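Local atomic coordinates of aclacinomycin-N/aclacinomycin-A oxidase (Streptomyces galilaeus, PDB entry 2IPI), a protein that oxidises the terminal sugar of aclacinomycins in two successive steps of antibiotic biosynthesis, using a bicovalently bound FAD and molecular oxygen. Residues A127-G130 with E131-A135. Sequence-based numbering, arbitrary orientation.
Sequences ATLG and ETYRA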
ATOM      1  N   ALA A 127      -0.333  15.891  -0.087  1.00 13.11           N
ATOM      2  CA  ALA A 127      -0.321  15.657  -1.516  1.00 12.13           C
ATOM      3  C   ALA A 127      -0.896  14.281  -1.840  1.00 11.48           C
ATOM      4  O   ALA A 127      -0.664  13.360  -1.061  1.00 12.71           O
ATOM      5  CB  ALA A 127       1.106  15.702  -2.044  1.00  8.96           C
ATOM      6  N   THR A 128      -1.574  14.204  -2.968  1.00 11.14           N
ATOM      7  CA  THR A 128      -2.066  12.905  -3.456  1.00 15.45           C
ATOM      8  C   THR A 128      -1.016  12.277  -4.341  1.00 12.51           C
ATOM      9  O   THR A 128      -0.121  12.953  -4.852  1.00 14.66           O
ATOM     10  CB  THR A 128      -3.434  13.149  -4.127  1.00 21.36           C
ATOM     11  OG1 THR A 128      -4.290  12.017  -3.947  1.00 34.83           O
ATOM     12  CG2 THR A 128      -3.263  13.353  -5.617  1.00 14.49           C
ATOM     13  N   LEU A 129      -1.059  10.954  -4.550  1.00  8.23           N
ATOM     14  CA  LEU A 129      -0.097  10.352  -5.476  1.00  8.67           C
ATOM     15  C   LEU A 129      -0.240  10.997  -6.851  1.00  9.79           C
ATOM     16  O   LEU A 129       0.753  11.367  -7.475  1.00 14.26           O
ATOM     17  CB  LEU A 129      -0.278   8.849  -5.563  1.00  9.21           C
ATOM     18  CG  LEU A 129       0.024   8.035  -4.297  1.00 10.11           C
ATOM     19  CD1 LEU A 129      -0.044   6.542  -4.568  1.00  8.36           C
ATOM     20  CD2 LEU A 129       1.395   8.412  -3.751  1.00 16.33           C
ATOM     21  N   GLY A 130      -1.481  11.164  -7.299  1.00 13.33           N
ATOM     22  CA  GLY A 130      -1.741  11.783  -8.598  1.00 11.58           C
ATOM     23  C   GLY A 130      -1.072  13.136  -8.724  1.00 14.98           C
ATOM     24  O   GLY A 130      -0.468  13.465  -9.746  1.00  8.71           O
ATOM     25  N   GLU A 131      -1.154  13.939  -7.659  1.00 13.68           N
ATOM     26  CA  GLU A 131      -0.507  15.253  -7.706  1.00 14.82           C
ATOM     27  C   GLU A 131       1.001  15.090  -7.723  1.00 12.53           C
ATOM     28  O   GLU A 131       1.687  15.761  -8.505  1.00 10.92           O
ATOM     29  CB  GLU A 131      -0.964  16.141  -6.544  1.00 15.77           C
ATOM     30  CG  GLU A 131      -2.399  16.599  -6.741  1.00 16.94           C
ATOM     31  CD  GLU A 131      -3.018  17.214  -5.509  1.00 17.16           C
ATOM     32  OE1 GLU A 131      -2.367  17.181  -4.445  1.00 21.62           O
ATOM     33  OE2 GLU A 131      -4.154  17.719  -5.669  1.00 15.29           O
ATOM     34  N   THR A 132       1.552  14.201  -6.894  1.00  8.03           N
ATOM     35  CA  THR A 132       3.025  14.161  -6.890  1.00 12.02           C
ATOM     36  C   THR A 132       3.543  13.683  -8.246  1.00 14.03           C
ATOM     37  O   THR A 132       4.466  14.281  -8.812  1.00 12.95           O
ATOM     38  CB  THR A 132       3.643  13.331  -5.759  1.00 17.19           C
ATOM     39  OG1 THR A 132       3.462  11.941  -6.006  1.00 33.94           O
ATOM     40  CG2 THR A 132       2.940  13.706  -4.459  1.00  2.18           C
ATOM     41  N   TYR A 133       2.899  12.646  -8.771  1.00 14.01           N
ATOM     42  CA  TYR A 133       3.219  12.129 -10.091  1.00 12.75           C
ATOM     43  C   TYR A 133       3.255  13.249 -11.135  1.00 11.01           C
ATOM     44  O   TYR A 133       4.183  13.312 -11.949  1.00 12.73           O
ATOM     45  CB  TYR A 133       2.198  11.065 -10.509  1.00 14.44           C
ATOM     46  CG  TYR A 133       2.350   9.721  -9.822  1.00 15.95           C
ATOM     47  CD1 TYR A 133       1.248   8.965  -9.431  1.00 15.75           C
ATOM     48  CD2 TYR A 133       3.599   9.197  -9.554  1.00 16.29           C
ATOM     49  CE1 TYR A 133       1.409   7.741  -8.802  1.00 16.73           C
ATOM     50  CE2 TYR A 133       3.785   7.981  -8.929  1.00 20.65           C
ATOM     51  CZ  TYR A 133       2.670   7.247  -8.554  1.00 19.38           C
ATOM     52  OH  TYR A 133       2.859   6.037  -7.928  1.00 17.28           O
ATOM     53  N   ARG A 134       2.238  14.103 -11.088  1.00  9.24           N
ATOM     54  CA  ARG A 134       2.142  15.156 -12.106  1.00 14.03           C
ATOM     55  C   ARG A 134       3.226  16.196 -11.893  1.00 13.16           C
ATOM     56  O   ARG A 134       3.944  16.599 -12.819  1.00 16.84           O
ATOM     57  CB  ARG A 134       0.731  15.737 -12.126  1.00 17.40           C
ATOM     58  CG  ARG A 134       0.355  16.606 -10.949  1.00 23.31           C
ATOM     59  CD  ARG A 134      -0.991  17.286 -11.203  1.00 26.61           C
ATOM     60  NE  ARG A 134      -1.067  18.565 -10.491  1.00 29.15           N
ATOM     61  CZ  ARG A 134      -0.278  19.582 -10.791  1.00 31.78           C
ATOM     62  NH1 ARG A 134       0.614  19.468 -11.767  1.00 30.26           N
ATOM     63  NH2 ARG A 134      -0.373  20.715 -10.118  1.00 43.09           N
ATOM     64  N   ALA A 135       3.407  16.655 -10.652  1.00 14.60           N
ATOM     65  CA  ALA A 135       4.451  17.648 -10.418  1.00 15.39           C
ATOM     66  C   ALA A 135       5.843  17.124 -10.747  1.00 15.30           C
ATOM     67  O   ALA A 135       6.625  17.798 -11.426  1.00 16.69           O
ATOM     68  CB  ALA A 135       4.361  18.137  -8.976  1.00 11.05           C
TER
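T132 and Y133 both reach back to the carbonyl of L129 in the first turn of a helix. Y133 N donates to L129 O at 2.8 Å in a nearly straight bond, N-H...O 173°, that closes a regular i to i+4 turn. A second grip on the same oxygen comes from the T132 hydroxyl, with T132 OG1 3.1 Å from L129 O and slightly tilted from the carbonyl plane. The T132 torsion, chi1 73°, sets OG1 between its own backbone N and carbonyl carbon, where it can fold back on the preceding turn. The same rotation sets T132 CG2 beside its backbone N, 3.6 Å from A127 CB. Y133 runs its ring back along L129, and the ring atom Y133 CE1 lies 3.8 Å from L129 CB in apolar contact, while the L129 carbonyl oxygen and the amide of G130 meet the ring obliquely. The phenol OH bonds to G147 O, which fixes the far end of the ring.

On another side of the helix, T128 occupies the N-cap position but its hydroxyl makes no capping bond; OG1 turns instead to P150 O and V152 O. The methyl carbon T128 CG2 lies 3.5 Å from E131 CG, and the two side chains cross at about a right angle. Backbone bonds from T132 N to T128 O and from R134 N to G130 O complete the turn.

The L129 side chain lies about 6 Å from the bound FAD. This is the N-terminal turn of helix 129-140, in the FAD-binding PCMH-type domain; L129 and T132 pack on V154 of helix 154-157, and the helix follows strand 120-123 of the five-stranded antiparallel sheet.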